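Local atomic coordinates of alternansucrase (Leuconostoc mesenteroides, PDB entry 6HVG), a protein that belongs to glycoside hydrolase family 70, binds a calcium ion, and combines a barrel-type core with repeats related to choline-binding and cell-wall-binding modules. Residues Thr684-Asn689 / Met701-Asp706; Asp758-Ala763 / Glu787-Asp792; Thr820-Tyr825 / Lys852-Tyr857; Ala865-Gly870 / Asp875-Leu880. One frame throughout, in Å; residues are numbered along the deposited sequence.

Interaction 1. Residues Thr684-Asn689 / Met701-Asp706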
loop_
_atom_site.group_PDB
_atom_site.type_symbol
_atom_site.label_atom_id
_atom_site.label_comp_id
_atom_site.label_asym_id
_atom_site.label_seq_id
_atom_site.Cartn_x
_atom_site.Cartn_y
_atom_site.Cartn_z
ATOM N N THR A 684 -4.594 -8.845 -19.960
ATOM C CA THR A 684 -4.077 -7.549 -19.500
ATOM C C THR A 684 -2.628 -7.666 -19.015
ATOM O O THR A 684 -1.777 -6.797 -19.290
ATOM C CB THR A 684 -4.924 -6.982 -18.355
ATOM O OG1 THR A 684 -6.304 -6.954 -18.738
ATOM C CG2 THR A 684 -4.449 -5.581 -17.976
ATOM N N SER A 685 -2.351 -8.758 -18.312
ATOM C CA SER A 685 -1.006 -9.080 -17.837
ATOM C C SER A 685 -0.017 -9.267 -18.985
ATOM O O SER A 685 1.082 -8.721 -18.955
ATOM C CB SER A 685 -1.068 -10.347 -17.000
ATOM O OG SER A 685 0.196 -10.754 -16.596
ATOM N N GLN A 686 -0.425 -10.015 -20.008
ATOM C CA GLN A 686 0.436 -10.270 -21.149
ATOM C C GLN A 686 0.708 -8.982 -21.949
ATOM O O GLN A 686 1.764 -8.857 -22.559
ATOM C CB GLN A 686 -0.186 -11.331 -22.049
ATOM C CG GLN A 686 0.790 -12.039 -22.973
ATOM C CD GLN A 686 1.845 -12.765 -22.200
ATOM O OE1 GLN A 686 1.548 -13.686 -21.462
ATOM N NE2 GLN A 686 3.086 -12.330 -22.335
ATOM N N PHE A 687 -0.233 -8.039 -21.972
ATOM C CA PHE A 687 0.034 -6.750 -22.591
ATOM C C PHE A 687 1.154 -6.054 -21.841
ATOM O O PHE A 687 2.019 -5.429 -22.444
ATOM C CB PHE A 687 -1.194 -5.829 -22.573
ATOM C CG PHE A 687 -2.290 -6.223 -23.528
ATOM C CD1 PHE A 687 -2.011 -6.573 -24.827
ATOM C CD2 PHE A 687 -3.619 -6.197 -23.121
ATOM C CE1 PHE A 687 -3.031 -6.902 -25.694
ATOM C CE2 PHE A 687 -4.638 -6.533 -23.982
ATOM C CZ PHE A 687 -4.346 -6.873 -25.274
ATOM N N GLY A 688 1.120 -6.158 -20.514
ATOM C CA GLY A 688 2.164 -5.600 -19.662
ATOM C C GLY A 688 3.549 -6.104 -20.044
ATOM O O GLY A 688 4.450 -5.313 -20.241
ATOM N N ASN A 689 3.699 -7.422 -20.166
ATOM C CA ASN A 689 4.987 -8.044 -20.389
ATOM C C ASN A 689 5.477 -7.952 -21.827
ATOM O O ASN A 689 6.679 -7.815 -22.056
ATOM C CB ASN A 689 4.930 -9.520 -19.983
ATOM C CG ASN A 689 4.630 -9.711 -18.508
ATOM O OD1 ASN A 689 4.959 -8.858 -17.680
ATOM N ND2 ASN A 689 4.003 -10.822 -18.173
ATOM N N MET A 701 5.924 -11.905 -28.245
ATOM C CA MET A 701 4.530 -11.955 -28.633
ATOM C C MET A 701 4.043 -13.398 -28.638
ATOM O O MET A 701 2.860 -13.643 -28.453
ATOM C CB MET A 701 4.342 -11.345 -30.014
ATOM C CG MET A 701 4.810 -9.904 -30.162
ATOM S SD MET A 701 3.995 -8.696 -29.110
ATOM C CE MET A 701 2.337 -8.764 -29.773
ATOM N N TRP A 702 4.953 -14.348 -28.851
ATOM C CA TRP A 702 4.675 -15.788 -28.689
ATOM C C TRP A 702 3.829 -16.106 -27.462
ATOM O O TRP A 702 2.958 -16.958 -27.527
ATOM C CB TRP A 702 5.986 -16.598 -28.598
ATOM C CG TRP A 702 5.805 -18.105 -28.601
ATOM C CD1 TRP A 702 5.470 -18.895 -29.682
ATOM C CD2 TRP A 702 5.963 -18.998 -27.497
ATOM N NE1 TRP A 702 5.393 -20.222 -29.305
ATOM C CE2 TRP A 702 5.694 -20.311 -27.970
ATOM C CE3 TRP A 702 6.296 -18.823 -26.148
ATOM C CZ2 TRP A 702 5.759 -21.429 -27.143
ATOM C CZ3 TRP A 702 6.345 -19.936 -25.323
ATOM C CH2 TRP A 702 6.074 -21.222 -25.827
ATOM N N TYR A 703 4.078 -15.418 -26.352
ATOM C CA TYR A 703 3.367 -15.719 -25.105
ATOM C C TYR A 703 1.854 -15.490 -25.164
ATOM O O TYR A 703 1.115 -16.125 -24.410
ATOM C CB TYR A 703 3.989 -14.974 -23.915
ATOM C CG TYR A 703 5.319 -15.575 -23.500
ATOM C CD1 TYR A 703 5.368 -16.769 -22.795
ATOM C CD2 TYR A 703 6.530 -14.962 -23.836
ATOM C CE1 TYR A 703 6.572 -17.330 -22.427
ATOM C CE2 TYR A 703 7.737 -15.522 -23.482
ATOM C CZ TYR A 703 7.747 -16.705 -22.780
ATOM O OH TYR A 703 8.936 -17.257 -22.425
ATOM N N PHE A 704 1.402 -14.610 -26.055
ATOM C CA PHE A 704 -0.032 -14.387 -26.239
ATOM C C PHE A 704 -0.771 -15.647 -26.695
ATOM O O PHE A 704 -1.959 -15.809 -26.392
ATOM C CB PHE A 704 -0.290 -13.281 -27.253
ATOM C CG PHE A 704 -0.117 -11.892 -26.709
ATOM C CD1 PHE A 704 -1.084 -11.316 -25.950
ATOM C CD2 PHE A 704 1.009 -11.154 -27.010
ATOM C CE1 PHE A 704 -0.938 -10.021 -25.482
ATOM C CE2 PHE A 704 1.163 -9.858 -26.553
ATOM C CZ PHE A 704 0.192 -9.292 -25.779
ATOM N N LEU A 705 -0.078 -16.521 -27.415
ATOM C CA LEU A 705 -0.698 -17.711 -27.983
ATOM C C LEU A 705 -1.088 -18.751 -26.931
ATOM O O LEU A 705 -2.133 -19.392 -27.080
ATOM C CB LEU A 705 0.231 -18.354 -29.026
ATOM C CG LEU A 705 0.665 -17.492 -30.219
ATOM C CD1 LEU A 705 1.537 -18.273 -31.185
ATOM C CD2 LEU A 705 -0.534 -16.942 -30.971
ATOM N N ASP A 706 -0.249 -18.932 -25.900
ATOM C CA ASP A 706 -0.432 -19.954 -24.871
ATOM C C ASP A 706 -0.541 -21.311 -25.569
ATOM O O ASP A 706 -1.577 -21.969 -25.514
ATOM C CB ASP A 706 -1.656 -19.617 -24.007
ATOM C CG ASP A 706 -1.906 -20.627 -22.884
ATOM O OD1 ASP A 706 -0.932 -21.178 -22.336
ATOM O OD2 ASP A 706 -3.086 -20.862 -22.527
#
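Gln686 and Phe687, neighbours on helix 681-692, meet Tyr703 and Phe704 of the loop that follows it, and the contact is chiefly apolar. The helix comes after strand 678-679 of the parallel barrel sheet, while Met701 and Leu705 of the loop reach strand 862-866 of the antiparallel sheet. The clearest element is a CH-pi interaction: Gln686 CG sits over one face of the Phe704 ring, 3.7 Å from the centroid and 15° off the normal. With CG anti to the backbone N (chi1 -159°) the glutamine reaches toward the loop, and a bend at the next torsion carries the amide past the phenylalanine.

The rings of Phe687 and Phe704 form an oblique aromatic pair, with centroids 5.6 Å apart and planes at 54°. Phe687 CD1 lies 3.6 Å from Phe704 CZ, at the edge of the Phe704 ring, while Met813 of helix 807-814 touches both side chains.

Polar groups contribute by packing. The Gln686 amide is nearly parallel to the Tyr703 ring but meets its root, Gln686 CD lying 3.5 Å from Tyr703 CB. NE2 hydrogen-bonds to Ser690 OG on the same helix.

No hydrogen bond links 684-689 to 701-706. Dispersion and CH-pi forces therefore join them, and the glutamine side chain serves two surroundings, its CG on an aromatic face and its amide nitrogen on a serine hydroxyl.

Interaction 2. Residues Asp758-Ala763 / Glu787-Asp792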
loop_
_atom_site.group_PDB
_atom_site.type_symbol
_atom_site.label_atom_id
_atom_site.label_comp_id
_atom_site.label_asym_id
_atom_site.label_seq_id
_atom_site.Cartn_x
_atom_site.Cartn_y
_atom_site.Cartn_z
ATOM N N ASP A 758 -0.184 4.820 -10.117
ATOM C CA ASP A 758 1.244 4.747 -9.805
ATOM C C ASP A 758 2.091 5.667 -10.696
ATOM O O ASP A 758 2.817 6.535 -10.189
ATOM C CB ASP A 758 1.741 3.299 -9.832
ATOM C CG ASP A 758 1.408 2.542 -8.539
ATOM O OD1 ASP A 758 0.723 3.110 -7.641
ATOM O OD2 ASP A 758 1.836 1.377 -8.425
ATOM N N PRO A 759 2.006 5.512 -12.022
ATOM C CA PRO A 759 2.709 6.470 -12.873
ATOM C C PRO A 759 2.463 7.959 -12.553
ATOM O O PRO A 759 3.416 8.737 -12.466
ATOM C CB PRO A 759 2.185 6.119 -14.258
ATOM C CG PRO A 759 1.934 4.650 -14.197
ATOM C CD PRO A 759 1.522 4.351 -12.787
ATOM N N ILE A 760 1.205 8.360 -12.386
ATOM C CA ILE A 760 0.908 9.762 -12.079
ATOM C C ILE A 760 1.633 10.224 -10.808
ATOM O O ILE A 760 2.118 11.348 -10.743
ATOM C CB ILE A 760 -0.617 10.019 -12.033
ATOM C CG1 ILE A 760 -1.146 10.198 -13.451
ATOM C CG2 ILE A 760 -0.968 11.270 -11.236
ATOM C CD1 ILE A 760 -2.397 9.408 -13.764
ATOM N N ARG A 761 1.708 9.361 -9.801
ATOM C CA ARG A 761 2.393 9.704 -8.547
ATOM C C ARG A 761 3.918 9.604 -8.697
ATOM O O ARG A 761 4.632 10.485 -8.225
ATOM C CB ARG A 761 1.888 8.841 -7.379
ATOM C CG ARG A 761 0.469 9.216 -6.969
ATOM C CD ARG A 761 -0.073 8.383 -5.829
ATOM N NE ARG A 761 -0.238 6.982 -6.221
ATOM C CZ ARG A 761 -0.788 6.030 -5.462
ATOM N NH1 ARG A 761 -1.236 6.320 -4.257
ATOM N NH2 ARG A 761 -0.889 4.784 -5.915
ATOM N N LYS A 762 4.426 8.566 -9.361
ATOM C CA LYS A 762 5.882 8.444 -9.618
ATOM C C LYS A 762 6.395 9.695 -10.298
ATOM O O LYS A 762 7.484 10.160 -10.003
ATOM C CB LYS A 762 6.217 7.246 -10.515
ATOM C CG LYS A 762 5.715 5.900 -10.017
ATOM C CD LYS A 762 6.735 4.770 -10.135
ATOM C CE LYS A 762 6.085 3.382 -9.956
ATOM N NZ LYS A 762 5.107 2.991 -11.033
ATOM N N ALA A 763 5.591 10.249 -11.199
ATOM C CA ALA A 763 5.936 11.493 -11.891
ATOM C C ALA A 763 6.044 12.659 -10.914
ATOM O O ALA A 763 6.979 13.443 -10.987
ATOM C CB ALA A 763 4.916 11.796 -12.963
ATOM N N GLU A 787 1.363 17.996 -15.792
ATOM C CA GLU A 787 2.057 18.599 -16.935
ATOM C C GLU A 787 3.325 17.812 -17.329
ATOM O O GLU A 787 3.620 17.684 -18.521
ATOM C CB GLU A 787 2.357 20.090 -16.698
ATOM C CG GLU A 787 1.124 20.991 -16.786
ATOM C CD GLU A 787 0.405 20.937 -18.154
ATOM O OE1 GLU A 787 1.009 21.299 -19.193
ATOM O OE2 GLU A 787 -0.784 20.528 -18.195
ATOM N N PHE A 788 4.047 17.267 -16.347
ATOM C CA PHE A 788 5.224 16.422 -16.630
ATOM C C PHE A 788 4.807 15.070 -17.203
ATOM O O PHE A 788 5.448 14.535 -18.119
ATOM C CB PHE A 788 6.099 16.220 -15.366
ATOM C CG PHE A 788 6.677 17.505 -14.807
ATOM C CD1 PHE A 788 7.550 18.285 -15.569
ATOM C CD2 PHE A 788 6.335 17.946 -13.528
ATOM C CE1 PHE A 788 8.052 19.476 -15.072
ATOM C CE2 PHE A 788 6.844 19.130 -13.030
ATOM C CZ PHE A 788 7.697 19.899 -13.805
ATOM N N TYR A 789 3.730 14.532 -16.630
ATOM C CA TYR A 789 3.140 13.266 -17.054
ATOM C C TYR A 789 2.696 13.329 -18.516
ATOM O O TYR A 789 2.970 12.406 -19.289
ATOM C CB TYR A 789 1.960 12.937 -16.138
ATOM C CG TYR A 789 1.205 11.664 -16.431
ATOM C CD1 TYR A 789 1.699 10.434 -16.044
ATOM C CD2 TYR A 789 -0.026 11.701 -17.058
ATOM C CE1 TYR A 789 0.992 9.267 -16.288
ATOM C CE2 TYR A 789 -0.738 10.542 -17.320
ATOM C CZ TYR A 789 -0.228 9.325 -16.922
ATOM O OH TYR A 789 -0.937 8.166 -17.138
ATOM N N TYR A 790 2.028 14.422 -18.890
ATOM C CA TYR A 790 1.650 14.644 -20.292
ATOM C C TYR A 790 2.894 14.748 -21.196
ATOM O O TYR A 790 2.937 14.157 -22.254
ATOM C CB TYR A 790 0.799 15.911 -20.472
ATOM C CG TYR A 790 -0.499 16.006 -19.681
ATOM C CD1 TYR A 790 -1.236 14.874 -19.320
ATOM C CD2 TYR A 790 -1.002 17.250 -19.317
ATOM C CE1 TYR A 790 -2.419 14.985 -18.602
ATOM C CE2 TYR A 790 -2.185 17.378 -18.598
ATOM C CZ TYR A 790 -2.890 16.248 -18.244
ATOM O OH TYR A 790 -4.057 16.426 -17.550
ATOM N N LYS A 791 3.896 15.514 -20.772
ATOM C CA LYS A 791 5.138 15.703 -21.549
ATOM C C LYS A 791 5.828 14.370 -21.825
ATOM O O LYS A 791 6.335 14.132 -22.913
ATOM C CB LYS A 791 6.088 16.651 -20.794
ATOM C CG LYS A 791 7.490 16.819 -21.371
ATOM C CD LYS A 791 7.544 17.868 -22.463
ATOM C CE LYS A 791 8.939 17.875 -23.105
ATOM N NZ LYS A 791 9.259 16.684 -23.960
ATOM N N ASP A 792 5.844 13.512 -20.819
ATOM C CA ASP A 792 6.419 12.169 -20.920
ATOM C C ASP A 792 5.611 11.264 -21.834
ATOM O O ASP A 792 6.161 10.522 -22.632
ATOM C CB ASP A 792 6.491 11.557 -19.522
ATOM C CG ASP A 792 6.866 10.092 -19.540
ATOM O OD1 ASP A 792 5.987 9.230 -19.253
ATOM O OD2 ASP A 792 8.054 9.819 -19.820
#
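The Tyr789 side chain is the bump of this helix-helix contact, and Pro759, Ile760 and Ala763 form the hollow that receives it. The tyrosine's first torsion (chi1 179°) turns the ring away from its own backbone N and toward the other helix. Ile760 lies over the ring: CG1 is 3.6 Å from the centroid and only 10° off the normal, a CH-pi contact, while CD1 runs on toward the phenolic end. Pro759 CB fits against the ring edge, 3.9 Å from Tyr789 CE1, and Ala763 CB approaches the base of the side chain, 4.5 Å from Tyr789 CB. Helices 757-766 and 779-793 follow strand 745-747 of the parallel barrel sheet and precede the next barrel strand, 821-825. Their short segments cross steeply, at 111°, with axes 9.4 Å apart at closest approach. Ile760 also touches Leu782 and Met786, from earlier turns of helix 779-793. The Tyr789 hydroxyl reaches beyond the hollow to hydrogen-bond with Glu832 OE1.

Interaction 3. Residues Thr820-Tyr825 / Lys852-Tyr857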
loop_
_atom_site.group_PDB
_atom_site.type_symbol
_atom_site.label_atom_id
_atom_site.label_comp_id
_atom_site.label_asym_id
_atom_site.label_seq_id
_atom_site.Cartn_x
_atom_site.Cartn_y
_atom_site.Cartn_z
ATOM N N THR A 820 -14.652 -11.781 -25.956
ATOM C CA THR A 820 -14.444 -10.820 -24.874
ATOM C C THR A 820 -15.349 -9.605 -25.091
ATOM O O THR A 820 -15.681 -9.289 -26.240
ATOM C CB THR A 820 -12.965 -10.340 -24.796
ATOM O OG1 THR A 820 -12.722 -9.704 -23.534
ATOM C CG2 THR A 820 -12.628 -9.349 -25.891
ATOM N N VAL A 821 -15.727 -8.931 -24.007
ATOM C CA VAL A 821 -16.251 -7.585 -24.099
ATOM C C VAL A 821 -15.117 -6.620 -23.784
ATOM O O VAL A 821 -14.718 -6.486 -22.633
ATOM C CB VAL A 821 -17.375 -7.332 -23.098
ATOM C CG1 VAL A 821 -17.811 -5.867 -23.172
ATOM C CG2 VAL A 821 -18.555 -8.279 -23.309
ATOM N N PRO A 822 -14.551 -5.961 -24.797
ATOM C CA PRO A 822 -13.444 -5.052 -24.473
ATOM C C PRO A 822 -13.895 -3.820 -23.699
ATOM O O PRO A 822 -15.030 -3.393 -23.844
ATOM C CB PRO A 822 -12.895 -4.661 -25.838
ATOM C CG PRO A 822 -14.039 -4.857 -26.764
ATOM C CD PRO A 822 -14.793 -6.043 -26.241
ATOM N N ARG A 823 -13.018 -3.294 -22.850
ATOM C CA ARG A 823 -13.261 -2.033 -22.177
ATOM C C ARG A 823 -12.193 -1.005 -22.523
ATOM O O ARG A 823 -10.996 -1.307 -22.524
ATOM C CB ARG A 823 -13.321 -2.205 -20.674
ATOM C CG ARG A 823 -13.829 -0.944 -19.991
ATOM C CD ARG A 823 -14.051 -1.147 -18.504
ATOM N NE ARG A 823 -12.794 -1.371 -17.821
ATOM C CZ ARG A 823 -12.671 -1.542 -16.518
ATOM N NH1 ARG A 823 -13.744 -1.495 -15.741
ATOM N NH2 ARG A 823 -11.462 -1.762 -16.005
ATOM N N VAL A 824 -12.659 0.206 -22.818
ATOM C CA VAL A 824 -11.797 1.298 -23.210
ATOM C C VAL A 824 -11.710 2.355 -22.105
ATOM O O VAL A 824 -12.734 2.790 -21.540
ATOM C CB VAL A 824 -12.317 1.971 -24.490
ATOM C CG1 VAL A 824 -11.400 3.114 -24.891
ATOM C CG2 VAL A 824 -12.428 0.960 -25.619
ATOM N N TYR A 825 -10.484 2.768 -21.806
ATOM C CA TYR A 825 -10.223 3.675 -20.687
ATOM C C TYR A 825 -10.211 5.115 -21.175
ATOM O O TYR A 825 -9.429 5.480 -22.046
ATOM C CB TYR A 825 -8.872 3.297 -20.012
ATOM C CG TYR A 825 -8.422 4.217 -18.888
ATOM C CD1 TYR A 825 -9.306 4.641 -17.909
ATOM C CD2 TYR A 825 -7.107 4.679 -18.810
ATOM C CE1 TYR A 825 -8.890 5.489 -16.889
ATOM C CE2 TYR A 825 -6.685 5.514 -17.786
ATOM C CZ TYR A 825 -7.580 5.918 -16.835
ATOM O OH TYR A 825 -7.175 6.763 -15.836
ATOM N N LYS A 852 -14.334 2.167 -34.719
ATOM C CA LYS A 852 -15.279 2.239 -35.853
ATOM C C LYS A 852 -15.123 1.066 -36.813
ATOM O O LYS A 852 -16.115 0.544 -37.355
ATOM C CB LYS A 852 -15.124 3.563 -36.594
ATOM C CG LYS A 852 -15.636 4.739 -35.787
ATOM C CD LYS A 852 -15.537 6.073 -36.511
ATOM C CE LYS A 852 -14.167 6.697 -36.319
ATOM N NZ LYS A 852 -14.011 8.053 -36.918
ATOM N N ALA A 853 -13.878 0.644 -37.002
ATOM C CA ALA A 853 -13.566 -0.533 -37.808
ATOM C C ALA A 853 -14.131 -1.795 -37.165
ATOM O O ALA A 853 -14.516 -2.747 -37.864
ATOM C CB ALA A 853 -12.059 -0.666 -37.972
ATOM N N ARG A 854 -14.181 -1.812 -35.833
ATOM C CA ARG A 854 -14.695 -2.966 -35.112
ATOM C C ARG A 854 -16.173 -3.172 -35.427
ATOM O O ARG A 854 -16.622 -4.305 -35.580
ATOM C CB ARG A 854 -14.473 -2.816 -33.610
ATOM C CG ARG A 854 -14.758 -4.071 -32.785
ATOM C CD ARG A 854 -14.506 -3.852 -31.284
ATOM N NE ARG A 854 -14.599 -5.109 -30.535
ATOM C CZ ARG A 854 -15.718 -5.606 -29.998
ATOM N NH1 ARG A 854 -16.885 -4.960 -30.072
ATOM N NH2 ARG A 854 -15.685 -6.765 -29.365
ATOM N N ILE A 855 -16.925 -2.081 -35.534
ATOM C CA ILE A 855 -18.333 -2.157 -35.888
ATOM C C ILE A 855 -18.519 -2.736 -37.311
ATOM O O ILE A 855 -19.403 -3.550 -37.532
ATOM C CB ILE A 855 -18.965 -0.748 -35.834
ATOM C CG1 ILE A 855 -18.922 -0.194 -34.407
ATOM C CG2 ILE A 855 -20.382 -0.773 -36.413
ATOM C CD1 ILE A 855 -19.310 1.266 -34.272
ATOM N N LYS A 856 -17.703 -2.270 -38.263
ATOM C CA LYS A 856 -17.800 -2.648 -39.678
ATOM C C LYS A 856 -17.302 -4.056 -39.993
ATOM O O LYS A 856 -17.909 -4.769 -40.799
ATOM C CB LYS A 856 -16.974 -1.684 -40.538
ATOM C CG LYS A 856 -17.664 -0.396 -40.939
ATOM C CD LYS A 856 -16.730 0.485 -41.760
ATOM C CE LYS A 856 -17.460 1.245 -42.853
ATOM N NZ LYS A 856 -18.481 2.181 -42.318
ATOM N N TYR A 857 -16.167 -4.438 -39.408
ATOM C CA TYR A 857 -15.467 -5.626 -39.881
ATOM C C TYR A 857 -15.317 -6.785 -38.893
ATOM O O TYR A 857 -15.137 -7.925 -39.313
ATOM C CB TYR A 857 -14.075 -5.250 -40.372
ATOM C CG TYR A 857 -14.021 -4.076 -41.325
ATOM C CD1 TYR A 857 -14.217 -4.254 -42.690
ATOM C CD2 TYR A 857 -13.751 -2.809 -40.869
ATOM C CE1 TYR A 857 -14.126 -3.189 -43.565
ATOM C CE2 TYR A 857 -13.681 -1.741 -41.731
ATOM C CZ TYR A 857 -13.856 -1.935 -43.091
ATOM O OH TYR A 857 -13.813 -0.874 -43.952
#
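Pro822 and Arg854 approach from opposite directions, the proline ring outward from a barrel strand and the arginine inward from helix 844-857. Pro822 lies over one face of the Arg854 guanidinium, CG 3.5 Å above its plane and offset toward the rim, and Pro822 CD comes within 3.3 Å of Arg854 NH2. Close by, Thr820 O lies obliquely to the same group, 4.0 Å from Arg854 NH2. The arginine spans a wide gap, since the nearest CA atoms of the two segments, those of Pro822 and Arg854, are 10.9 Å apart. Its chain is extended from CG to NE, and a turn at the last torsion (chi4 -89°) sets the guanidinium across the line of that chain.

Hydrogen bonds from outside the two segments help fix the group. Arg854 NH2 bonds to Asp1041 O, and NE makes a weak bond to Leu815 O.

Strand 821-825 is paired through its backbone with strands 745-747 and 1045-1047 in the eight-stranded parallel sheet of the barrel. Pro822 also touches Leu814 of helix 807-814, whereas Ala853 and Tyr857 of helix 844-857 pack on strand 940-947, placing the helix between the barrel and the antiparallel sheet.

Interaction 4. Residues Ala865-Gly870 / Asp875-Leu880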
loop_
_atom_site.group_PDB
_atom_site.type_symbol
_atom_site.label_atom_id
_atom_site.label_comp_id
_atom_site.label_asym_id
_atom_site.label_seq_id
_atom_site.Cartn_x
_atom_site.Cartn_y
_atom_site.Cartn_z
ATOM N N ALA A 865 -1.177 -16.270 -34.528
ATOM C CA ALA A 865 0.086 -16.961 -34.759
ATOM C C ALA A 865 1.215 -15.955 -34.590
ATOM O O ALA A 865 0.977 -14.757 -34.476
ATOM C CB ALA A 865 0.124 -17.558 -36.153
ATOM N N THR A 866 2.438 -16.456 -34.532
ATOM C CA THR A 866 3.620 -15.605 -34.424
ATOM C C THR A 866 4.740 -16.215 -35.212
ATOM O O THR A 866 4.840 -17.447 -35.313
ATOM C CB THR A 866 4.135 -15.424 -32.967
ATOM O OG1 THR A 866 4.384 -16.697 -32.361
ATOM C CG2 THR A 866 3.150 -14.621 -32.093
ATOM N N ASP A 867 5.583 -15.354 -35.766
ATOM C CA ASP A 867 6.781 -15.813 -36.423
ATOM C C ASP A 867 7.790 -16.141 -35.333
ATOM O O ASP A 867 8.820 -15.494 -35.218
ATOM C CB ASP A 867 7.309 -14.742 -37.368
ATOM C CG ASP A 867 8.500 -15.217 -38.177
ATOM O OD1 ASP A 867 8.617 -16.441 -38.442
ATOM O OD2 ASP A 867 9.340 -14.354 -38.496
ATOM N N SER A 868 7.459 -17.142 -34.517
ATOM C CA SER A 868 8.222 -17.470 -33.330
ATOM C C SER A 868 7.754 -18.798 -32.747
ATOM O O SER A 868 6.606 -19.198 -32.921
ATOM C CB SER A 868 8.050 -16.367 -32.292
ATOM O OG SER A 868 8.676 -16.729 -31.085
ATOM N N SER A 869 8.657 -19.485 -32.058
ATOM C CA SER A 869 8.381 -20.803 -31.491
ATOM C C SER A 869 8.613 -20.866 -29.982
ATOM O O SER A 869 8.397 -21.916 -29.374
ATOM C CB SER A 869 9.279 -21.831 -32.183
ATOM O OG SER A 869 8.981 -23.154 -31.768
ATOM N N GLY A 870 9.022 -19.754 -29.365
ATOM C CA GLY A 870 9.305 -19.743 -27.920
ATOM C C GLY A 870 9.990 -18.476 -27.445
ATOM O O GLY A 870 9.881 -17.432 -28.076
ATOM N N ASP A 875 17.262 -17.603 -36.816
ATOM C CA ASP A 875 17.779 -16.565 -37.737
ATOM C C ASP A 875 16.760 -15.656 -38.465
ATOM O O ASP A 875 16.810 -14.427 -38.332
ATOM C CB ASP A 875 18.727 -17.218 -38.755
ATOM C CG ASP A 875 19.267 -16.231 -39.762
ATOM O OD1 ASP A 875 19.635 -15.108 -39.361
ATOM O OD2 ASP A 875 19.335 -16.586 -40.953
ATOM N N GLY A 876 15.859 -16.252 -39.238
ATOM C CA GLY A 876 14.840 -15.495 -39.984
ATOM C C GLY A 876 13.716 -14.893 -39.144
ATOM O O GLY A 876 13.037 -13.952 -39.578
ATOM N N GLU A 877 13.551 -15.417 -37.926
ATOM C CA GLU A 877 12.374 -15.153 -37.116
ATOM C C GLU A 877 12.301 -13.730 -36.562
ATOM O O GLU A 877 13.247 -13.197 -36.000
ATOM C CB GLU A 877 12.212 -16.183 -35.977
ATOM C CG GLU A 877 11.931 -17.614 -36.448
ATOM C CD GLU A 877 11.776 -18.612 -35.304
ATOM O OE1 GLU A 877 12.451 -18.450 -34.266
ATOM O OE2 GLU A 877 11.021 -19.594 -35.445
ATOM N N THR A 878 11.119 -13.143 -36.706
ATOM C CA THR A 878 10.858 -11.745 -36.385
ATOM C C THR A 878 10.081 -11.548 -35.082
ATOM O O THR A 878 10.131 -10.471 -34.488
ATOM C CB THR A 878 10.038 -11.156 -37.534
ATOM O OG1 THR A 878 10.783 -11.258 -38.749
ATOM C CG2 THR A 878 9.734 -9.732 -37.297
ATOM N N ASP A 879 9.383 -12.597 -34.650
ATOM C CA ASP A 879 8.448 -12.540 -33.517
ATOM C C ASP A 879 7.316 -11.517 -33.719
ATOM O O ASP A 879 6.956 -10.770 -32.804
ATOM C CB ASP A 879 9.209 -12.291 -32.212
ATOM C CG ASP A 879 8.345 -12.478 -30.975
ATOM O OD1 ASP A 879 7.722 -13.544 -30.870
ATOM O OD2 ASP A 879 8.323 -11.581 -30.116
ATOM N N LEU A 880 6.775 -11.493 -34.938
ATOM C CA LEU A 880 5.680 -10.619 -35.304
ATOM C C LEU A 880 4.380 -11.420 -35.164
ATOM O O LEU A 880 4.275 -12.532 -35.675
ATOM C CB LEU A 880 5.867 -10.082 -36.744
ATOM C CG LEU A 880 5.814 -8.551 -36.974
ATOM C CD1 LEU A 880 6.469 -7.716 -35.905
ATOM C CD2 LEU A 880 6.437 -8.173 -38.310
#
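The connection between antiparallel strands 862-866 and 881-885 is pinned together by Asp867, which bonds to Thr878, Asp879 and Leu880. Its backbone works in both directions: Asp867 N donates to Leu880 O (3.1 Å, 160° at the hydrogen), and Asp867 O accepts from Asp879 N at 3.0 Å. The pairing of the strands thus continues beyond their ends, and the geometry, with Asp879 in a left-handed helical conformation, is consistent with a G1-type beta bulge in which Asp867 faces Asp879 and Leu880. Asp867 is also the centre of an inverse gamma turn, just after strand 862-866 ends. The carboxylate, set anti to the backbone N (chi1 -175°), reaches over to Thr878: Thr878 N meets Asp867 OD2 at 2.8 Å from above the carboxylate plane, and Thr878 OG1 adds a weak bond to the same oxygen. Beside it, Glu877 CB packs 3.5 Å from Asp867 O, its carboxylate turned back to Lys874 N through OE1. Ser868 CB lies against Asp879 OD1, at 3.2 Å, the other oxygen of that carboxylate facing Met701.

Interactions 1 and 4 adjoin directly, their centres 14 Å apart: Met701 N lies 3.1 Å from Asp879 OD2, a probable hydrogen bond, and the Trp702 ring packs on Ser868-Gly870. This ties the loop after helix 681-692 to the hairpin of the antiparallel sheet. Interactions 1 and 3 do not touch, their nearest atoms being about 8 Å apart, but helix 807-814 lies between them, Met813 against the first and Leu814 against the second. Interactions 2 and 3, nearest atoms about 6 Å apart, are bridged by Glu832, which hydrogen-bonds to both Tyr789 and Tyr825. None of the four includes a calcium ligand; those are Glu575, Asp581, Asn625 and Asp1159.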